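Local coordinates for protein alpha-amylase inhibitor 0.19 (Triticum aestivum, PDB 1HSS) that inhibits alpha-amylase as a secreted, disulfide-rich homodimer of the cereal trypsin/alpha-amylase inhibitor family and is an IgE-binding wheat allergen, at residues R25-G30 with K89-S94; Q43-A46 with C52-G55; S59-M64 with A119-A124; R100-V105 with G111-K116. All coordinates share one frame; numbering follows the deposited sequence.

In the fold
From the N terminus, 25-30, the last turn of helix 20-27 and the residues after it, meets 89-94 at the end of helix 85-92; this interaction 1 closes a long loop. Nested inside it, interaction 2 closes the short connection between helices 35-46 and 53-67. Further along helix 53-67, residues 59-64 are met by the C-terminal tail 119-124, so interaction 3 crosses interaction 1 along the chain. Interaction 4, the hairpin of 100-105 and 111-116, opens after interaction 1 has closed and lies within the loop of interaction 3. The Cys54-Cys115 disulfide and Arg53 join interactions 2 and 4, about 10 Å apart between centres, while interactions 1 and 4 both touch the second subunit.

Interaction 1 of 4, residues R25-G30 with K89-S94; sequences RLQCNG and KLTAAS
This is a water-bridged contact between two helix ends, where Gln27 and Cys28, in the turn that finishes helix 20-27, face Thr91 near the end of helix 85-92. The first helix closes in a Schellman motif with Gly30, of positive phi, as its C-prime residue; Gly30 N bonds to Gln27 O at 3.0 Å. Direct contact is made mainly by the methyl of Thr91: CG2 lies 3.4 Å from Gln27 NE2 and also packs on Gln27 CB. In Thr91 a chi1 of -56° puts OG1 beside the backbone N and CG2 opposite it, toward the extended Gln27 chain, while OG1 comes no nearer to Cys28 than 4.2 Å, at its CA.

Two waters carry the polar link. One donates to Gln27 O at 2.8 Å and to Thr91 OG1 at 2.7 Å; the other donates to Thr91 O at 3.0 Å and accepts a weak bond from Gln27 NE2. Thr91 OG1 also bonds to Val87 O, one turn back in its own helix. Cys28 is tied to Cys83 by a disulfide, and Gln27 and Thr91 pack on Tyr113 and Val114 of the second subunit, respectively.

No direct hydrogen bond spans the two segments. Water adds a second partner to Gln27 O and to Thr91 OG1 and links these two buried oxygens, so the helix ends are joined by methyl packing and solvent-mediated bonds.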
loop_
_atom_site.group_PDB
_atom_site.type_symbol
_atom_site.label_atom_id
_atom_site.label_comp_id
_atom_site.label_asym_id
_atom_site.label_seq_id
_atom_site.Cartn_x
_atom_site.Cartn_y
_atom_site.Cartn_z
ATOM N N ARG A 25 12.803 -0.855 -4.362
ATOM C CA ARG A 25 13.318 -0.548 -5.697
ATOM C C ARG A 25 12.730 -1.378 -6.827
ATOM O O ARG A 25 12.592 -0.875 -7.941
ATOM C CB ARG A 25 14.833 -0.668 -5.717
ATOM C CG ARG A 25 15.509 0.523 -5.098
ATOM C CD ARG A 25 16.877 0.682 -5.676
ATOM N NE ARG A 25 17.868 0.188 -4.744
ATOM C CZ ARG A 25 18.573 0.975 -3.934
ATOM N NH1 ARG A 25 18.579 2.305 -4.122
ATOM N NH2 ARG A 25 19.319 0.426 -2.973
ATOM N N LEU A 26 12.399 -2.640 -6.544
ATOM C CA LEU A 26 11.649 -3.497 -7.472
ATOM C C LEU A 26 10.169 -3.102 -7.584
ATOM O O LEU A 26 9.617 -2.940 -8.676
ATOM C CB LEU A 26 11.735 -4.964 -7.034
ATOM C CG LEU A 26 13.080 -5.687 -7.148
ATOM C CD1 LEU A 26 13.063 -6.975 -6.316
ATOM C CD2 LEU A 26 13.363 -5.980 -8.611
ATOM N N GLN A 27 9.535 -2.920 -6.441
ATOM C CA GLN A 27 8.149 -2.550 -6.439
ATOM C C GLN A 27 7.855 -1.214 -7.081
ATOM O O GLN A 27 6.814 -1.075 -7.708
ATOM C CB GLN A 27 7.618 -2.524 -5.029
ATOM C CG GLN A 27 7.433 -3.875 -4.421
ATOM C CD GLN A 27 6.692 -3.769 -3.110
ATOM O OE1 GLN A 27 5.615 -4.339 -2.951
ATOM N NE2 GLN A 27 7.215 -2.964 -2.197
ATOM N N CYS A 28 8.706 -0.207 -6.884
ATOM C CA CYS A 28 8.333 1.149 -7.314
ATOM C C CYS A 28 8.269 1.388 -8.835
ATOM O O CYS A 28 7.625 2.341 -9.283
ATOM C CB CYS A 28 9.190 2.233 -6.627
ATOM S SG CYS A 28 10.937 2.301 -7.081
ATOM N N ASN A 29 8.771 0.437 -9.620
ATOM C CA ASN A 29 8.475 0.415 -11.050
ATOM C C ASN A 29 7.780 -0.860 -11.549
ATOM O O ASN A 29 7.823 -1.170 -12.742
ATOM C CB ASN A 29 9.739 0.666 -11.876
ATOM C CG ASN A 29 10.880 -0.255 -11.504
ATOM O OD1 ASN A 29 12.048 0.124 -11.589
ATOM N ND2 ASN A 29 10.558 -1.476 -11.108
ATOM N N GLY A 30 7.184 -1.619 -10.631
ATOM C CA GLY A 30 6.331 -2.724 -11.017
ATOM C C GLY A 30 7.053 -3.972 -11.480
ATOM O O GLY A 30 6.442 -4.806 -12.136
ATOM N N LYS A 89 6.952 6.858 -2.480
ATOM C CA LYS A 89 6.590 7.023 -1.075
ATOM C C LYS A 89 5.264 6.366 -0.754
ATOM O O LYS A 89 5.072 5.901 0.361
ATOM C CB LYS A 89 6.590 8.496 -0.641
ATOM C CG LYS A 89 5.621 9.354 -1.393
ATOM C CD LYS A 89 5.666 10.793 -0.905
ATOM C CE LYS A 89 6.693 11.602 -1.679
ATOM N NZ LYS A 89 8.024 10.908 -1.694
ATOM N N LEU A 90 4.424 6.184 -1.771
ATOM C CA LEU A 90 3.220 5.375 -1.650
ATOM C C LEU A 90 3.545 3.899 -1.484
ATOM O O LEU A 90 2.864 3.197 -0.746
ATOM C CB LEU A 90 2.356 5.555 -2.876
ATOM C CG LEU A 90 0.897 5.894 -2.619
ATOM C CD1 LEU A 90 0.789 7.119 -1.723
ATOM C CD2 LEU A 90 0.222 6.153 -3.957
ATOM N N THR A 91 4.562 3.419 -2.188
ATOM C CA THR A 91 5.015 2.016 -2.077
ATOM C C THR A 91 5.673 1.710 -0.708
ATOM O O THR A 91 5.267 0.797 0.020
ATOM C CB THR A 91 6.017 1.670 -3.224
ATOM O OG1 THR A 91 5.405 1.953 -4.483
ATOM C CG2 THR A 91 6.440 0.212 -3.186
ATOM N N ALA A 92 6.554 2.601 -0.282
ATOM C CA ALA A 92 7.154 2.478 1.027
ATOM C C ALA A 92 6.096 2.473 2.164
ATOM O O ALA A 92 6.179 1.663 3.091
ATOM C CB ALA A 92 8.180 3.605 1.221
ATOM N N ALA A 93 5.046 3.288 2.025
ATOM C CA ALA A 93 3.969 3.404 3.020
ATOM C C ALA A 93 3.143 2.121 3.194
ATOM O O ALA A 93 2.418 1.974 4.179
ATOM C CB ALA A 93 3.035 4.571 2.645
ATOM N N SER A 94 3.211 1.199 2.236
ATOM C CA SER A 94 2.334 0.026 2.281
ATOM C C SER A 94 3.095 -1.300 2.243
ATOM O O SER A 94 2.494 -2.368 2.115
ATOM C CB SER A 94 1.353 0.090 1.117
ATOM O OG SER A 94 2.067 0.216 -0.096
HETATM O O HOH W 1 4.688 0.267 -6.477
HETATM O O HOH W 2 4.437 -1.872 -1.013
#

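Interaction 2 of 4, residues Q43-A46 with C52-G55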
loop_
_atom_site.group_PDB
_atom_site.type_symbol
_atom_site.label_atom_id
_atom_site.label_comp_id
_atom_site.label_asym_id
_atom_site.label_seq_id
_atom_site.Cartn_x
_atom_site.Cartn_y
_atom_site.Cartn_z
ATOM N N GLN A 43 10.377 -10.350 7.339
ATOM C CA GLN A 43 11.079 -10.885 8.505
ATOM C C GLN A 43 11.697 -9.795 9.375
ATOM O O GLN A 43 11.539 -9.794 10.597
ATOM C CB GLN A 43 12.163 -11.842 8.025
ATOM C CG GLN A 43 13.297 -12.100 9.006
ATOM C CD GLN A 43 12.996 -13.208 9.993
ATOM O OE1 GLN A 43 11.844 -13.612 10.172
ATOM N NE2 GLN A 43 14.024 -13.649 10.708
ATOM N N GLN A 44 12.412 -8.875 8.737
ATOM C CA GLN A 44 12.930 -7.677 9.395
ATOM C C GLN A 44 11.852 -6.739 9.968
ATOM O O GLN A 44 11.992 -6.264 11.094
ATOM C CB GLN A 44 13.823 -6.902 8.424
ATOM C CG GLN A 44 15.305 -7.213 8.567
ATOM C CD GLN A 44 16.176 -6.653 7.436
ATOM O OE1 GLN A 44 15.814 -5.696 6.741
ATOM N NE2 GLN A 44 17.336 -7.262 7.252
ATOM N N LEU A 45 10.776 -6.486 9.219
ATOM C CA LEU A 45 9.640 -5.719 9.744
ATOM C C LEU A 45 8.957 -6.400 10.932
ATOM O O LEU A 45 8.652 -5.745 11.926
ATOM C CB LEU A 45 8.600 -5.447 8.656
ATOM C CG LEU A 45 8.758 -4.141 7.868
ATOM C CD1 LEU A 45 7.789 -4.111 6.712
ATOM C CD2 LEU A 45 8.559 -2.930 8.782
ATOM N N ALA A 46 8.814 -7.726 10.864
ATOM C CA ALA A 46 8.133 -8.508 11.898
ATOM C C ALA A 46 8.769 -8.343 13.281
ATOM O O ALA A 46 8.073 -8.329 14.298
ATOM C CB ALA A 46 8.114 -9.982 11.509
ATOM N N CYS A 52 6.583 0.933 16.021
ATOM C CA CYS A 52 7.788 1.496 15.424
ATOM C C CYS A 52 8.018 1.059 13.998
ATOM O O CYS A 52 9.002 1.459 13.383
ATOM C CB CYS A 52 9.010 1.133 16.256
ATOM S SG CYS A 52 8.950 1.858 17.916
ATOM N N ARG A 53 7.120 0.234 13.470
ATOM C CA ARG A 53 7.254 -0.271 12.107
ATOM C C ARG A 53 7.227 0.843 11.054
ATOM O O ARG A 53 8.035 0.836 10.142
ATOM C CB ARG A 53 6.153 -1.293 11.818
ATOM C CG ARG A 53 6.644 -2.688 11.503
ATOM C CD ARG A 53 6.402 -3.710 12.622
ATOM N NE ARG A 53 5.159 -4.445 12.499
ATOM C CZ ARG A 53 4.838 -5.531 13.210
ATOM N NH1 ARG A 53 5.737 -6.267 13.837
ATOM N NH2 ARG A 53 3.594 -5.951 13.195
ATOM N N CYS A 54 6.357 1.836 11.220
ATOM C CA CYS A 54 6.312 2.998 10.320
ATOM C C CYS A 54 7.509 3.909 10.468
ATOM O O CYS A 54 7.904 4.594 9.518
ATOM C CB CYS A 54 5.068 3.825 10.577
ATOM S SG CYS A 54 3.561 2.965 10.075
ATOM N N GLY A 55 7.997 3.996 11.702
ATOM C CA GLY A 55 9.233 4.695 11.986
ATOM C C GLY A 55 10.472 4.093 11.351
ATOM O O GLY A 55 11.286 4.833 10.783
#
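A helix-to-helix packing contact, built on Arg53 lying against the C-terminal turn of helix 35-46, bridges the short connection to the start of helix 53-67. Leu45 and Arg53 are the nearest residues across it, with their CA atoms 6.4 Å apart. The aliphatic part of the arginine does most of the touching. Its CG meets Leu45 CD2 at 3.3 Å, a tight approach, and its CD lies 3.1 Å from Leu45 O, so the methylene chain packs on both the side chain and the backbone of the same leucine.

Bends at chi2 (107°) and chi3 (93°) turn the arginine away from a straight course and bring its guanidinium past the last carbonyls of the helix. Leu45 O lies oblique to that group, whereas Ala46 O sits at its edge, near its plane, 3.1 Å from NH1. The polar end has clearer partners beyond the two segments: NH2 bonds to Pro102 O, and NH1 makes a weak bond to Ile48 O in the connection. Carbonyls crowding round the end of helix 35-46 would be expected to offer the positive charge a favourable electrostatic setting.

Leu101 packs on both Leu45 and Arg53, and Ile103 of strand 103-104 touches Arg53 and Cys54, so the chain leading into strand 103-104 packs against this corner. At the residues before and after Arg53 in sequence, disulfides from Cys52 to Cys6 and from Cys54 to Cys115 tie the start of helix 53-67 to the N-terminal segment and to the residue that follows the hairpin. This Cys-X-Cys pair belongs to the cysteine pattern of the prolamin superfamily, with its mainly helical, disulfide-rich fold.

Interaction 3 of 4, residues S59-M64 with A119-A124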
loop_
_atom_site.group_PDB
_atom_site.type_symbol
_atom_site.label_atom_id
_atom_site.label_comp_id
_atom_site.label_asym_id
_atom_site.label_seq_id
_atom_site.Cartn_x
_atom_site.Cartn_y
_atom_site.Cartn_z
ATOM N N SER A 59 12.627 6.059 8.331
ATOM C CA SER A 59 14.085 6.088 8.444
ATOM C C SER A 59 14.764 5.495 7.219
ATOM O O SER A 59 15.744 6.042 6.726
ATOM C CB SER A 59 14.527 5.315 9.701
ATOM O OG SER A 59 15.936 5.195 9.803
ATOM N N MET A 60 14.290 4.333 6.777
ATOM C CA MET A 60 14.802 3.683 5.561
ATOM C C MET A 60 14.690 4.563 4.305
ATOM O O MET A 60 15.676 4.767 3.608
ATOM C CB MET A 60 14.056 2.370 5.319
ATOM C CG MET A 60 14.522 1.598 4.090
ATOM S SD MET A 60 13.312 0.404 3.478
ATOM C CE MET A 60 12.161 1.469 2.849
ATOM N N LEU A 61 13.486 5.088 4.045
ATOM C CA LEU A 61 13.198 5.955 2.901
ATOM C C LEU A 61 14.033 7.228 2.920
ATOM O O LEU A 61 14.501 7.681 1.884
ATOM C CB LEU A 61 11.720 6.333 2.905
ATOM C CG LEU A 61 11.294 7.182 1.720
ATOM C CD1 LEU A 61 11.541 6.387 0.454
ATOM C CD2 LEU A 61 9.839 7.571 1.865
ATOM N N ASP A 62 14.119 7.847 4.091
ATOM C CA ASP A 62 14.933 9.030 4.289
ATOM C C ASP A 62 16.422 8.759 3.986
ATOM O O ASP A 62 17.037 9.457 3.189
ATOM C CB ASP A 62 14.737 9.534 5.730
ATOM C CG ASP A 62 15.442 10.860 5.996
ATOM O OD1 ASP A 62 14.951 11.917 5.534
ATOM O OD2 ASP A 62 16.489 10.844 6.679
ATOM N N SER A 63 16.965 7.676 4.531
ATOM C CA SER A 63 18.326 7.252 4.185
ATOM C C SER A 63 18.545 7.034 2.684
ATOM O O SER A 63 19.585 7.401 2.147
ATOM C CB SER A 63 18.701 5.964 4.920
ATOM O OG SER A 63 18.448 6.086 6.300
ATOM N N MET A 64 17.608 6.362 2.022
ATOM C CA MET A 64 17.720 6.117 0.594
ATOM C C MET A 64 17.775 7.401 -0.220
ATOM O O MET A 64 18.612 7.551 -1.101
ATOM C CB MET A 64 16.566 5.229 0.136
ATOM C CG MET A 64 16.686 3.854 0.736
ATOM S SD MET A 64 15.493 2.656 0.187
ATOM C CE MET A 64 16.095 2.279 -1.392
ATOM N N ALA A 119 3.872 8.016 3.672
ATOM C CA ALA A 119 3.224 8.477 2.439
ATOM C C ALA A 119 3.313 10.004 2.236
ATOM O O ALA A 119 3.233 10.512 1.118
ATOM C CB ALA A 119 1.769 8.030 2.420
ATOM N N ALA A 120 3.517 10.725 3.326
ATOM C CA ALA A 120 3.615 12.171 3.284
ATOM C C ALA A 120 5.044 12.716 3.368
ATOM O O ALA A 120 5.249 13.907 3.513
ATOM C CB ALA A 120 2.780 12.750 4.391
ATOM N N TYR A 121 6.028 11.833 3.338
ATOM C CA TYR A 121 7.441 12.217 3.303
ATOM C C TYR A 121 7.728 13.343 2.272
ATOM O O TYR A 121 7.145 13.356 1.187
ATOM C CB TYR A 121 8.270 10.951 3.009
ATOM C CG TYR A 121 9.767 11.134 2.991
ATOM C CD1 TYR A 121 10.414 11.532 1.829
ATOM C CD2 TYR A 121 10.523 10.955 4.139
ATOM C CE1 TYR A 121 11.751 11.758 1.808
ATOM C CE2 TYR A 121 11.867 11.181 4.135
ATOM C CZ TYR A 121 12.478 11.589 2.963
ATOM O OH TYR A 121 13.828 11.863 2.922
ATOM N N PRO A 122 8.562 14.349 2.630
ATOM C CA PRO A 122 9.477 14.452 3.767
ATOM C C PRO A 122 8.909 15.253 4.932
ATOM O O PRO A 122 9.646 15.712 5.794
ATOM C CB PRO A 122 10.705 15.141 3.170
ATOM C CG PRO A 122 10.251 15.739 1.879
ATOM C CD PRO A 122 8.775 15.488 1.730
ATOM N N ASP A 123 7.591 15.391 4.968
ATOM C CA ASP A 123 6.932 16.141 6.029
ATOM C C ASP A 123 6.496 15.284 7.240
ATOM O O ASP A 123 7.156 15.298 8.283
ATOM C CB ASP A 123 5.741 16.907 5.437
ATOM C CG ASP A 123 6.170 17.913 4.363
ATOM O OD1 ASP A 123 6.759 18.958 4.733
ATOM O OD2 ASP A 123 5.967 17.639 3.152
ATOM N N ALA A 124 5.398 14.543 7.102
ATOM C CA ALA A 124 4.883 13.713 8.195
ATOM C C ALA A 124 5.744 12.471 8.404
ATOM O O ALA A 124 6.673 12.480 9.208
ATOM C CB ALA A 124 3.422 13.308 7.917
#
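The Tyr121 ring lies between Leu61 CD2 on one face and Pro122 CB on the opposite face, 3.7 Å above the plane over its centre, while Asp62 OD1 meets it at the edge, in plane. The leucine methyl makes a CH-pi contact 4.2 Å from the ring centroid; its nearest ring atom is CG, at 3.7 Å, so it sits over the CB end of the ring. At the other end Tyr121 OH donates to Asp62 OD1 at 2.8 Å. It arrives on the anti side of the carboxylate, 34° out of its plane, and the carboxylate is turned 66° from the ring. Asp62 CG lies trans to its backbone N (chi1 -174°), which sets OD1 beside the hydroxyl.

Apolar packing at the base and a hydrogen bond at the hydroxyl hold the ring at both ends. The peptide bond before Pro122 is cis, consistent with the proline ring folding back over the tyrosine. Tyr58 adds an edge-to-face ring contact. Leu61 also packs on Val88, and Pro122 on Arg85, so the tail after helix 116-119 is fastened to helix 53-67 alongside helix 85-92.

Interaction 4 of 4, residues R100-V105 with G111-K116; sequences RLPIVV and GAYVCK
Ile103 and Ala112 form the antiparallel hydrogen-bonded pair of a small beta hairpin. Ile103 N donates to Ala112 O at 2.9 Å, nearly straight at 166°, and Ala112 N returns a bond to Ile103 O at 3.1 Å. Val104 and Gly111 follow as the non-hydrogen-bonded pair, and Gly111 CA adds a CA-H...O contact to Ile103 O.

Around this ladder, Ile103 CD1 touches Ala112 CB at 3.9 Å and comes within 3.1 Å of Val114 O. Ile103 CG1 occupies the place between backbone N and carbonyl carbon (chi1 55°), turned toward the other segment, where CD1 reaches Ala112 and Val114. Val105 puts CG2 on Ala112 CB at 3.6 Å and CG1 against Lys116 CE, the two side chains crossing at about a right angle. Near the start of the hairpin, Tyr113 CE1 packs 4.0 Å from Pro102 CD, with Arg100 C at the ring edge.

Farther out, Tyr113 OH bonds to Ser31 O of the second subunit, and Arg100 NH1 makes a salt bridge to Glu35 of that subunit. Backbone bonds join Val104 to Glu50, ahead of helix 53-67, and Cys115 to Ala93, after helix 85-92, while Ile103 and Cys115 pack on Thr96 of helix 95-98.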
loop_
_atom_site.group_PDB
_atom_site.type_symbol
_atom_site.label_atom_id
_atom_site.label_comp_id
_atom_site.label_asym_id
_atom_site.label_seq_id
_atom_site.Cartn_x
_atom_site.Cartn_y
_atom_site.Cartn_z
ATOM N N ARG A 100 1.426 -8.034 5.483
ATOM C CA ARG A 100 0.328 -8.304 6.426
ATOM C C ARG A 100 0.736 -8.081 7.895
ATOM O O ARG A 100 0.336 -8.830 8.792
ATOM C CB ARG A 100 -0.249 -9.724 6.248
ATOM C CG ARG A 100 0.050 -10.387 4.918
ATOM C CD ARG A 100 -1.083 -10.298 3.939
ATOM N NE ARG A 100 -1.071 -11.454 3.048
ATOM C CZ ARG A 100 -1.487 -12.664 3.406
ATOM N NH1 ARG A 100 -2.066 -12.856 4.593
ATOM N NH2 ARG A 100 -1.373 -13.672 2.557
ATOM N N LEU A 101 1.475 -6.999 8.127
ATOM C CA LEU A 101 1.937 -6.637 9.458
ATOM C C LEU A 101 1.212 -5.359 9.872
ATOM O O LEU A 101 1.263 -4.358 9.166
ATOM C CB LEU A 101 3.455 -6.406 9.447
ATOM C CG LEU A 101 4.516 -7.429 9.882
ATOM C CD1 LEU A 101 3.940 -8.787 10.096
ATOM C CD2 LEU A 101 5.641 -7.463 8.872
ATOM N N PRO A 102 0.425 -5.418 10.962
ATOM C CA PRO A 102 -0.255 -4.208 11.432
ATOM C C PRO A 102 0.663 -3.235 12.171
ATOM O O PRO A 102 1.754 -3.582 12.642
ATOM C CB PRO A 102 -1.375 -4.749 12.336
ATOM C CG PRO A 102 -0.842 -6.043 12.841
ATOM C CD PRO A 102 0.004 -6.611 11.726
ATOM N N ILE A 103 0.250 -1.984 12.151
ATOM C CA ILE A 103 0.986 -0.911 12.786
ATOM C C ILE A 103 -0.015 -0.192 13.701
ATOM O O ILE A 103 -1.216 -0.421 13.578
ATOM C CB ILE A 103 1.583 0.046 11.695
ATOM C CG1 ILE A 103 0.493 0.574 10.760
ATOM C CG2 ILE A 103 2.539 -0.726 10.809
ATOM C CD1 ILE A 103 -0.001 1.968 11.080
ATOM N N VAL A 104 0.444 0.548 14.707
ATOM C CA VAL A 104 -0.497 1.414 15.400
ATOM C C VAL A 104 -0.331 2.869 14.985
ATOM O O VAL A 104 0.793 3.353 14.832
ATOM C CB VAL A 104 -0.471 1.235 16.941
ATOM C CG1 VAL A 104 0.364 0.048 17.324
ATOM C CG2 VAL A 104 -0.033 2.495 17.613
ATOM N N VAL A 105 -1.450 3.454 14.550
ATOM C CA VAL A 105 -1.462 4.717 13.821
ATOM C C VAL A 105 -1.009 5.883 14.689
ATOM O O VAL A 105 -0.271 6.757 14.242
ATOM C CB VAL A 105 -2.862 5.022 13.262
ATOM C CG1 VAL A 105 -2.828 6.294 12.436
ATOM C CG2 VAL A 105 -3.341 3.873 12.404
ATOM N N GLY A 111 -5.323 0.841 15.026
ATOM C CA GLY A 111 -4.524 0.004 14.140
ATOM C C GLY A 111 -4.714 0.279 12.654
ATOM O O GLY A 111 -5.690 0.917 12.260
ATOM N N ALA A 112 -3.757 -0.146 11.833
ATOM C CA ALA A 112 -3.876 -0.075 10.370
ATOM C C ALA A 112 -2.824 -0.995 9.752
ATOM O O ALA A 112 -2.111 -1.670 10.482
ATOM C CB ALA A 112 -3.671 1.360 9.894
ATOM N N TYR A 113 -2.725 -1.027 8.422
ATOM C CA TYR A 113 -1.682 -1.802 7.714
ATOM C C TYR A 113 -0.754 -0.920 6.881
ATOM O O TYR A 113 0.064 -1.409 6.117
ATOM C CB TYR A 113 -2.313 -2.836 6.779
ATOM C CG TYR A 113 -2.803 -4.058 7.488
ATOM C CD1 TYR A 113 -1.924 -5.056 7.861
ATOM C CD2 TYR A 113 -4.144 -4.202 7.823
ATOM C CE1 TYR A 113 -2.361 -6.161 8.555
ATOM C CE2 TYR A 113 -4.584 -5.300 8.505
ATOM C CZ TYR A 113 -3.686 -6.274 8.869
ATOM O OH TYR A 113 -4.126 -7.381 9.539
ATOM N N VAL A 114 -0.844 0.381 7.106
ATOM C CA VAL A 114 -0.409 1.359 6.137
ATOM C C VAL A 114 0.141 2.557 6.943
ATOM O O VAL A 114 -0.313 2.809 8.069
ATOM C CB VAL A 114 -1.642 1.697 5.236
ATOM C CG1 VAL A 114 -1.987 3.134 5.277
ATOM C CG2 VAL A 114 -1.430 1.170 3.843
ATOM N N CYS A 115 1.254 3.122 6.478
ATOM C CA CYS A 115 1.951 4.202 7.182
ATOM C C CYS A 115 1.759 5.582 6.553
ATOM O O CYS A 115 2.591 6.009 5.760
ATOM C CB CYS A 115 3.453 3.906 7.236
ATOM S SG CYS A 115 3.868 2.404 8.147
ATOM N N LYS A 116 0.822 6.364 7.079
ATOM C CA LYS A 116 0.503 7.678 6.492
ATOM C C LYS A 116 1.610 8.729 6.618
ATOM O O LYS A 116 1.767 9.588 5.745
ATOM C CB LYS A 116 -0.804 8.234 7.065
ATOM C CG LYS A 116 -0.745 8.622 8.522
ATOM C CD LYS A 116 -2.111 9.087 8.995
ATOM C CE LYS A 116 -2.150 9.283 10.505
ATOM N NZ LYS A 116 -1.534 10.567 10.926
#